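Local coordinates for protein aspartate aminotransferase (Plasmodium falciparum, PDB 3K7Y) that probably catalyses the pyridoxal-phosphate-dependent, reversible transfer of the amino group from L-aspartate to 2-oxoglutarate, giving oxaloacetate and L-glutamate, as a homodimer, at residues A[57-62]-A[297-302]; A[50-55]-A[249-254]; A[167-172]-A[200-205]. All coordinates share one frame; numbering follows the deposited sequence.

Contact 1 (A[57-62]-A[297-302]); sequences KLVTEN and LCQLLN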
loop_
_atom_site.group_PDB
_atom_site.type_symbol
_atom_site.label_atom_id
_atom_site.label_comp_id
_atom_site.label_asym_id
_atom_site.label_seq_id
_atom_site.Cartn_x
_atom_site.Cartn_y
_atom_site.Cartn_z
ATOM N N LYS A 57 4.398 -4.752 21.512
ATOM C CA LYS A 57 4.426 -5.954 22.344
ATOM C C LYS A 57 3.028 -6.519 22.519
ATOM O O LYS A 57 2.776 -7.661 22.156
ATOM C CB LYS A 57 5.066 -5.675 23.711
ATOM C CG LYS A 57 6.591 -5.788 23.723
ATOM C CD LYS A 57 7.182 -5.639 25.125
ATOM C CE LYS A 57 7.608 -4.198 25.411
ATOM N NZ LYS A 57 8.307 -4.079 26.733
ATOM N N LEU A 58 2.122 -5.704 23.054
ATOM C CA LEU A 58 0.713 -6.068 23.185
ATOM C C LEU A 58 0.155 -6.817 21.974
ATOM O O LEU A 58 -0.625 -7.758 22.129
ATOM C CB LEU A 58 -0.140 -4.818 23.439
ATOM C CG LEU A 58 -0.561 -4.447 24.861
ATOM C CD1 LEU A 58 -1.119 -5.656 25.622
ATOM C CD2 LEU A 58 0.579 -3.806 25.627
ATOM N N VAL A 59 0.558 -6.396 20.777
ATOM C CA VAL A 59 0.011 -6.947 19.537
ATOM C C VAL A 59 0.501 -8.350 19.206
ATOM O O VAL A 59 -0.250 -9.168 18.686
ATOM C CB VAL A 59 0.250 -6.006 18.344
ATOM C CG1 VAL A 59 0.187 -6.761 17.021
ATOM C CG2 VAL A 59 -0.771 -4.888 18.370
ATOM N N THR A 60 1.758 -8.633 19.508
ATOM C CA THR A 60 2.292 -9.948 19.212
ATOM C C THR A 60 1.965 -10.900 20.358
ATOM O O THR A 60 2.496 -12.001 20.426
ATOM C CB THR A 60 3.804 -9.902 18.931
ATOM O OG1 THR A 60 4.528 -10.056 20.150
ATOM C CG2 THR A 60 4.185 -8.584 18.273
ATOM N N GLU A 61 1.082 -10.456 21.249
ATOM C CA GLU A 61 0.631 -11.247 22.390
ATOM C C GLU A 61 -0.802 -11.713 22.215
ATOM O O GLU A 61 -1.186 -12.763 22.730
ATOM C CB GLU A 61 0.728 -10.429 23.680
ATOM C CG GLU A 61 1.702 -10.974 24.720
ATOM C CD GLU A 61 3.131 -11.113 24.204
ATOM O OE1 GLU A 61 3.716 -12.203 24.406
ATOM O OE2 GLU A 61 3.667 -10.149 23.602
ATOM N N ASN A 62 -1.585 -10.927 21.487
ATOM C CA ASN A 62 -3.025 -11.125 21.430
ATOM C C ASN A 62 -3.491 -11.711 20.114
ATOM O O ASN A 62 -4.678 -12.007 19.926
ATOM C CB ASN A 62 -3.723 -9.800 21.709
ATOM C CG ASN A 62 -3.450 -9.292 23.109
ATOM O OD1 ASN A 62 -2.300 -9.244 23.555
ATOM N ND2 ASN A 62 -4.512 -8.931 23.824
ATOM N N LEU A 297 -2.481 0.006 16.017
ATOM C CA LEU A 297 -3.270 1.212 16.241
ATOM C C LEU A 297 -4.445 1.016 17.195
ATOM O O LEU A 297 -4.600 1.757 18.168
ATOM C CB LEU A 297 -3.751 1.779 14.912
ATOM C CG LEU A 297 -3.562 3.294 14.891
ATOM C CD1 LEU A 297 -3.008 3.743 13.544
ATOM C CD2 LEU A 297 -4.832 4.048 15.300
ATOM N N CYS A 298 -5.276 0.022 16.907
ATOM C CA CYS A 298 -6.366 -0.354 17.803
ATOM C C CYS A 298 -5.906 -0.584 19.246
ATOM O O CYS A 298 -6.514 -0.055 20.170
ATOM C CB CYS A 298 -7.069 -1.593 17.276
ATOM S SG CYS A 298 -7.722 -1.334 15.659
ATOM N N GLN A 299 -4.832 -1.356 19.422
ATOM C CA GLN A 299 -4.304 -1.676 20.741
ATOM C C GLN A 299 -3.964 -0.429 21.558
ATOM O O GLN A 299 -4.463 -0.270 22.682
ATOM C CB GLN A 299 -3.075 -2.576 20.622
ATOM C CG GLN A 299 -2.860 -3.508 21.823
ATOM C CD GLN A 299 -3.563 -4.857 21.669
ATOM O OE1 GLN A 299 -4.759 -4.925 21.378
ATOM N NE2 GLN A 299 -2.817 -5.938 21.866
ATOM N N LEU A 300 -3.120 0.443 20.997
ATOM C CA LEU A 300 -2.772 1.714 21.638
ATOM C C LEU A 300 -4.034 2.511 21.960
ATOM O O LEU A 300 -4.380 2.713 23.128
ATOM C CB LEU A 300 -1.836 2.553 20.748
ATOM C CG LEU A 300 -1.370 3.915 21.305
ATOM C CD1 LEU A 300 0.014 4.274 20.805
ATOM C CD2 LEU A 300 -2.340 5.054 20.984
ATOM N N LEU A 301 -4.720 2.936 20.902
ATOM C CA LEU A 301 -5.847 3.841 21.010
ATOM C C LEU A 301 -6.980 3.300 21.893
ATOM O O LEU A 301 -7.661 4.072 22.566
ATOM C CB LEU A 301 -6.362 4.174 19.618
ATOM C CG LEU A 301 -6.592 5.656 19.359
ATOM C CD1 LEU A 301 -6.596 5.910 17.845
ATOM C CD2 LEU A 301 -7.882 6.176 20.044
ATOM N N ASN A 302 -7.165 1.979 21.904
ATOM C CA ASN A 302 -8.280 1.350 22.617
ATOM C C ASN A 302 -8.033 1.158 24.114
ATOM O O ASN A 302 -8.967 0.916 24.876
ATOM C CB ASN A 302 -8.640 0.017 21.962
ATOM C CG ASN A 302 -9.964 -0.527 22.433
ATOM O OD1 ASN A 302 -11.009 -0.250 21.848
ATOM N ND2 ASN A 302 -9.929 -1.316 23.495
#

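Contact 2 (A[50-55]-A[249-254]); sequences DSVLNA and KNMSLY. With PLP (pyridoxal-5'-phosphate), chain B.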
loop_
_atom_site.group_PDB
_atom_site.type_symbol
_atom_site.label_atom_id
_atom_site.label_comp_id
_atom_site.label_asym_id
_atom_site.label_seq_id
_atom_site.Cartn_x
_atom_site.Cartn_y
_atom_site.Cartn_z
ATOM N N ASP A 50 6.940 5.282 23.967
ATOM C CA ASP A 50 6.955 4.033 24.723
ATOM C C ASP A 50 5.600 3.354 24.605
ATOM O O ASP A 50 5.518 2.132 24.504
ATOM C CB ASP A 50 7.301 4.280 26.195
ATOM C CG ASP A 50 8.803 4.323 26.449
ATOM O OD1 ASP A 50 9.526 5.055 25.739
ATOM O OD2 ASP A 50 9.261 3.629 27.379
ATOM N N SER A 51 4.542 4.162 24.611
ATOM C CA SER A 51 3.184 3.687 24.326
ATOM C C SER A 51 3.163 2.834 23.066
ATOM O O SER A 51 2.540 1.777 23.029
ATOM C CB SER A 51 2.232 4.871 24.149
ATOM O OG SER A 51 2.132 5.632 25.337
ATOM N N VAL A 52 3.862 3.306 22.040
ATOM C CA VAL A 52 3.942 2.620 20.757
ATOM C C VAL A 52 4.747 1.331 20.842
ATOM O O VAL A 52 4.317 0.307 20.310
ATOM C CB VAL A 52 4.476 3.545 19.645
ATOM C CG1 VAL A 52 5.033 2.740 18.491
ATOM C CG2 VAL A 52 3.369 4.480 19.166
ATOM N N LEU A 53 5.893 1.376 21.521
ATOM C CA LEU A 53 6.675 0.165 21.775
ATOM C C LEU A 53 5.874 -0.875 22.573
ATOM O O LEU A 53 6.064 -2.083 22.401
ATOM C CB LEU A 53 7.995 0.481 22.496
ATOM C CG LEU A 53 9.109 1.343 21.878
ATOM C CD1 LEU A 53 10.448 1.062 22.549
ATOM C CD2 LEU A 53 9.244 1.142 20.387
ATOM N N ASN A 54 4.980 -0.400 23.437
ATOM C CA ASN A 54 4.138 -1.287 24.227
ATOM C C ASN A 54 2.949 -1.831 23.435
ATOM O O ASN A 54 2.618 -3.013 23.538
ATOM C CB ASN A 54 3.691 -0.607 25.522
ATOM C CG ASN A 54 4.855 -0.332 26.469
ATOM O OD1 ASN A 54 4.734 0.476 27.389
ATOM N ND2 ASN A 54 5.988 -0.997 26.243
ATOM N N ALA A 55 2.320 -0.976 22.637
ATOM C CA ALA A 55 1.304 -1.432 21.699
ATOM C C ALA A 55 1.886 -2.554 20.834
ATOM O O ALA A 55 1.245 -3.586 20.630
ATOM C CB ALA A 55 0.796 -0.277 20.840
ATOM N N LYS A 249 3.568 10.932 12.058
ATOM C CA LYS A 249 4.219 11.776 13.074
ATOM C C LYS A 249 3.570 11.754 14.474
ATOM O O LYS A 249 4.271 11.763 15.485
ATOM C CB LYS A 249 4.385 13.198 12.562
ATOM C CG LYS A 249 5.480 13.334 11.510
ATOM C CD LYS A 249 4.975 13.106 10.075
ATOM C CE LYS A 249 6.099 13.327 9.061
ATOM N NZ LYS A 249 5.705 13.030 7.655
ATOM N N ASN A 250 2.236 11.728 14.502
ATOM C CA ASN A 250 1.428 11.491 15.697
ATOM C C ASN A 250 1.921 10.391 16.627
ATOM O O ASN A 250 2.178 10.625 17.820
ATOM C CB ASN A 250 0.025 11.085 15.264
ATOM C CG ASN A 250 -0.841 12.262 14.966
ATOM O OD1 ASN A 250 -0.727 13.314 15.610
ATOM N ND2 ASN A 250 -1.721 12.108 13.974
ATOM N N MET A 251 1.987 9.177 16.076
ATOM C CA MET A 251 2.415 8.000 16.804
ATOM C C MET A 251 3.872 7.669 16.533
ATOM O O MET A 251 4.346 6.605 16.923
ATOM C CB MET A 251 1.597 6.814 16.343
ATOM C CG MET A 251 0.424 6.520 17.167
ATOM S SD MET A 251 -1.010 7.157 16.352
ATOM C CE MET A 251 -2.288 6.542 17.458
ATOM N N SER A 252 4.575 8.559 15.836
ATOM C CA SER A 252 5.932 8.290 15.352
ATOM C C SER A 252 6.012 7.010 14.502
ATOM O O SER A 252 7.074 6.383 14.438
ATOM C CB SER A 252 6.907 8.179 16.522
ATOM O OG SER A 252 6.920 6.832 16.998
ATOM N N LEU A 253 4.893 6.626 13.878
ATOM C CA LEU A 253 4.801 5.439 13.013
ATOM C C LEU A 253 5.164 5.773 11.579
ATOM O O LEU A 253 4.292 5.850 10.704
ATOM C CB LEU A 253 3.372 4.895 12.990
ATOM C CG LEU A 253 2.692 4.315 14.217
ATOM C CD1 LEU A 253 1.247 3.979 13.865
ATOM C CD2 LEU A 253 3.438 3.104 14.732
ATOM N N TYR A 254 6.439 5.967 11.309
ATOM C CA TYR A 254 6.811 6.427 9.990
ATOM C C TYR A 254 6.665 5.313 8.947
ATOM O O TYR A 254 5.734 5.334 8.122
ATOM C CB TYR A 254 8.199 7.055 10.026
ATOM C CG TYR A 254 8.242 8.309 10.897
ATOM C CD1 TYR A 254 7.920 9.561 10.371
ATOM C CD2 TYR A 254 8.591 8.240 12.242
ATOM C CE1 TYR A 254 7.953 10.707 11.166
ATOM C CE2 TYR A 254 8.625 9.370 13.032
ATOM C CZ TYR A 254 8.311 10.600 12.493
ATOM O OH TYR A 254 8.350 11.725 13.294
HETATM N N1 PLP B . 0.051 15.562 4.119
HETATM C C2 PLP B . 1.003 16.398 4.645
HETATM C C2A PLP B . 0.689 17.843 4.744
HETATM C C3 PLP B . 2.215 15.884 5.078
HETATM O O3 PLP B . 3.160 16.718 5.621
HETATM C C4 PLP B . 2.469 14.517 4.964
HETATM C C4A PLP B . 3.733 13.994 5.577
HETATM O O4A PLP B . 3.706 13.567 6.739
HETATM C C5 PLP B . 1.497 13.647 4.433
HETATM C C6 PLP B . 0.287 14.197 4.004
HETATM C C5A PLP B . 1.681 12.138 4.249
HETATM O O4P PLP B . 2.140 11.408 5.374
HETATM P P PLP B . 2.530 9.841 5.237
HETATM O O1P PLP B . 2.332 9.116 6.537
HETATM O O2P PLP B . 4.001 9.725 4.936
HETATM O O3P PLP B . 1.649 9.238 4.167
#

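Contact 3 (A[167-172]-A[200-205]); sequences DLRNIP and IEIVLH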
loop_
_atom_site.group_PDB
_atom_site.type_symbol
_atom_site.label_atom_id
_atom_site.label_comp_id
_atom_site.label_asym_id
_atom_site.label_seq_id
_atom_site.Cartn_x
_atom_site.Cartn_y
_atom_site.Cartn_z
ATOM N N ASP A 167 -10.693 34.683 -2.671
ATOM C CA ASP A 167 -10.653 33.611 -3.647
ATOM C C ASP A 167 -11.665 32.569 -3.249
ATOM O O ASP A 167 -12.436 32.091 -4.078
ATOM C CB ASP A 167 -9.266 32.978 -3.696
ATOM C CG ASP A 167 -8.183 33.963 -4.090
ATOM O OD1 ASP A 167 -7.002 33.640 -3.827
ATOM O OD2 ASP A 167 -8.500 35.041 -4.661
ATOM N N LEU A 168 -11.684 32.248 -1.962
ATOM C CA LEU A 168 -12.681 31.342 -1.434
ATOM C C LEU A 168 -14.106 31.765 -1.803
ATOM O O LEU A 168 -15.026 30.948 -1.761
ATOM C CB LEU A 168 -12.531 31.227 0.077
ATOM C CG LEU A 168 -12.893 29.860 0.663
ATOM C CD1 LEU A 168 -12.375 28.704 -0.198
ATOM C CD2 LEU A 168 -12.329 29.750 2.074
ATOM N N ARG A 169 -14.272 33.033 -2.186
ATOM C CA ARG A 169 -15.577 33.585 -2.538
ATOM C C ARG A 169 -15.869 33.670 -4.041
ATOM O O ARG A 169 -17.028 33.701 -4.438
ATOM C CB ARG A 169 -15.777 34.960 -1.895
ATOM C CG ARG A 169 -16.418 34.950 -0.515
ATOM C CD ARG A 169 -16.932 36.343 -0.144
ATOM N NE ARG A 169 -17.474 36.427 1.219
ATOM C CZ ARG A 169 -18.716 36.081 1.582
ATOM N NH1 ARG A 169 -19.579 35.598 0.694
ATOM N NH2 ARG A 169 -19.105 36.213 2.847
ATOM N N ASN A 170 -14.851 33.721 -4.885
ATOM C CA ASN A 170 -15.122 33.815 -6.321
ATOM C C ASN A 170 -14.620 32.649 -7.164
ATOM O O ASN A 170 -14.609 32.718 -8.389
ATOM C CB ASN A 170 -14.692 35.170 -6.898
ATOM C CG ASN A 170 -13.687 35.894 -6.015
ATOM O OD1 ASN A 170 -14.048 36.816 -5.276
ATOM N ND2 ASN A 170 -12.421 35.475 -6.081
ATOM N N ILE A 171 -14.230 31.572 -6.494
ATOM C CA ILE A 171 -13.859 30.341 -7.165
ATOM C C ILE A 171 -15.121 29.520 -7.406
ATOM O O ILE A 171 -15.734 29.058 -6.443
ATOM C CB ILE A 171 -12.846 29.511 -6.331
ATOM C CG1 ILE A 171 -13.417 29.170 -4.942
ATOM C CG2 ILE A 171 -11.502 30.250 -6.236
ATOM C CD1 ILE A 171 -12.766 28.000 -4.258
ATOM N N PRO A 172 -15.498 29.289 -8.682
ATOM C CA PRO A 172 -16.773 28.654 -8.968
ATOM C C PRO A 172 -17.703 28.416 -7.759
ATOM O O PRO A 172 -17.988 29.347 -6.993
ATOM C CB PRO A 172 -16.330 27.355 -9.629
ATOM C CG PRO A 172 -15.064 27.779 -10.398
ATOM C CD PRO A 172 -14.607 29.121 -9.841
ATOM N N ILE A 200 -17.118 29.073 7.596
ATOM C CA ILE A 200 -18.292 28.237 7.634
ATOM C C ILE A 200 -19.360 28.903 6.795
ATOM O O ILE A 200 -20.045 28.244 6.024
ATOM C CB ILE A 200 -18.783 28.026 9.072
ATOM C CG1 ILE A 200 -17.630 27.546 9.968
ATOM C CG2 ILE A 200 -19.975 27.060 9.110
ATOM C CD1 ILE A 200 -17.161 26.111 9.731
ATOM N N GLU A 201 -19.471 30.221 6.907
ATOM C CA GLU A 201 -20.518 30.925 6.172
ATOM C C GLU A 201 -20.293 30.917 4.663
ATOM O O GLU A 201 -21.240 30.689 3.903
ATOM C CB GLU A 201 -20.721 32.351 6.676
ATOM C CG GLU A 201 -22.039 32.910 6.173
ATOM C CD GLU A 201 -22.514 34.116 6.947
ATOM O OE1 GLU A 201 -23.748 34.339 6.968
ATOM O OE2 GLU A 201 -21.657 34.832 7.526
ATOM N N ILE A 202 -19.046 31.167 4.253
ATOM C CA ILE A 202 -18.632 31.118 2.842
ATOM C C ILE A 202 -18.855 29.723 2.263
ATOM O O ILE A 202 -19.462 29.564 1.198
ATOM C CB ILE A 202 -17.130 31.481 2.652
ATOM C CG1 ILE A 202 -16.782 32.817 3.325
ATOM C CG2 ILE A 202 -16.746 31.476 1.157
ATOM C CD1 ILE A 202 -15.395 33.349 2.953
ATOM N N VAL A 203 -18.355 28.722 2.980
ATOM C CA VAL A 203 -18.460 27.325 2.571
ATOM C C VAL A 203 -19.915 26.893 2.436
ATOM O O VAL A 203 -20.234 26.098 1.558
ATOM C CB VAL A 203 -17.704 26.391 3.550
ATOM C CG1 VAL A 203 -17.984 24.915 3.249
ATOM C CG2 VAL A 203 -16.222 26.669 3.492
ATOM N N LEU A 204 -20.786 27.426 3.293
ATOM C CA LEU A 204 -22.223 27.149 3.211
ATOM C C LEU A 204 -22.899 27.802 2.005
ATOM O O LEU A 204 -23.724 27.173 1.337
ATOM C CB LEU A 204 -22.935 27.582 4.490
ATOM C CG LEU A 204 -22.846 26.609 5.657
ATOM C CD1 LEU A 204 -23.121 27.338 6.962
ATOM C CD2 LEU A 204 -23.798 25.443 5.469
ATOM N N HIS A 205 -22.559 29.059 1.736
ATOM C CA HIS A 205 -23.125 29.765 0.596
ATOM C C HIS A 205 -22.675 29.143 -0.718
ATOM O O HIS A 205 -23.495 28.928 -1.609
ATOM C CB HIS A 205 -22.796 31.264 0.630
ATOM C CG HIS A 205 -23.569 32.075 -0.368
ATOM N ND1 HIS A 205 -22.961 32.909 -1.285
ATOM C CD2 HIS A 205 -24.902 32.170 -0.601
ATOM C CE1 HIS A 205 -23.885 33.490 -2.032
ATOM N NE2 HIS A 205 -25.071 33.057 -1.640
#

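Contact 1 (A[57-62]-A[297-302])
Q299 reaches across L58 and brings its amide against the L58-N62 part of helix 50-62, supplying most of the contact between 57-62 and 297-302. Its CG is anti to the backbone N (chi1 -151°) and the chain then bends at chi2, which turns the amide toward the L58 backbone. On the way Q299 CG passes L58 CB at 3.4 Å, and the leucine CG lies a little farther along the same flank. NE2 of Q299 comes within 2.9 Å of L58 O. V59 meets the root of the side chain with one methyl, its CG2 resting 4.0 Å from Q299 CB. N62 meets the end of the glutamine, with Q299 NE2 4.0 Å from N62 CB and the two amide planes about 70° apart. One long polar side chain thus bridges helices whose axes stay 9.5 Å apart at closest and run at 116° to each other. Behind Q299, L297 and L301 turn to helix 75-86, touching T81, L80 and L84. V59 also leans on R295 and I296 of helix 291-302, while T60 on helix 50-62 packs against T60 of the second subunit.

Contact 2 (A[50-55]-A[249-254])
V52 sets both methyls against the loop that follows strand 241-246, the segment that brings K249 to pyridoxal phosphate in this fold-type I aminotransferase. CG2 of V52 faces the M251 carbonyl O and touches M251 CB at 4.1 Å, and the two side chains cross at about a right angle. The other methyl, V52 CG1, meets L253 CD2, also at 4.1 Å. A chi1 of 159° puts CG1 of the valine anti to the backbone N and CG2 beside it, which spreads the methyls between L253 and M251. M251 bends at chi2, carrying its thioether away from V52 toward L300 and W310.

Farther out, L253 O accepts a hydrogen bond from S248 OG, and N250 O accepts one from W310 NE1, tying the turn to S248, whose OG is also hydrogen-bonded to the cofactor, and to helix 304-335. K249 takes no part in the V52 packing; it belongs to the pyridoxal phosphate pocket, and its NZ is hydrogen-bonded to Y68 OH of the second subunit. In this family the lysine of such a Ser-X-Ser-Lys sequence forms the internal aldimine. K66 of the second subunit packs on both V52 and L253. Within the turn, S252 OG donates a 2.6 Å hydrogen bond to M251 O, with a C=O...OG angle of 109° and OG tilted 19° from the carbonyl plane.

Contact 3 (A[167-172]-A[200-205])
Two helices of the alpha/beta cofactor domain meet here: helix 161-170 leads into strand 176-179, and helix 193-206 crosses from that strand to its parallel neighbour 209-214, completing a beta-alpha-beta unit. I202 fills the join, pointing from the second helix at L168 and R169 of the first. Its CG2 is anti to the backbone N, with CG1 beside that N (chi1 -52°), and this splits the side chain between two partners. CG2 of I202 faces the backbone at L168, 3.4 Å from L168 O, and lies 4.2 Å from L168 CG. CG2 also reaches R169 CG at 3.9 Å.

The other branch runs under the arginine: I202 CD1 is 4.0 Å from R169 CG, while CG1 lies 4.0 Å from the guanidinium plane, offset toward its rim. R169 is extended from CG to NE and crosses I202 at about a right angle, which lays its aliphatic part and one guanidinium face over the isoleucine. L168 also touches I149 of strand 145-153, and K206 NZ on helix 193-206 is hydrogen-bonded to P172 O. I202 thus meets the arginine by van der Waals packing and leaves the N-H groups round the guanidinium edge unused: R169 NH2 stands 5.5 Å from E201 OE2, too far for a salt bridge, though the opposite charges may attract weakly.

Overall arrangement
Contacts 1 and 2 are neighbours, their centres 11 Å apart, and both use helix 50-62. L300, on the same helix as Q299, joins them: its CD1 packs 3.7 Å from V52 CG2, and its CD2 lies 3.8 Å from M251 CE. Their segments alternate along the chain. Contact 2 approaches the cofactor through K249, whereas contact 1 lies away from the annotated pocket; the second subunit reaches both, through more residues of contact 2. Contact 3, nested within both loops, belongs to a remote part of the fold: its centre is about 43 Å from that of contact 1 and 38 Å from that of contact 2, and it touches neither.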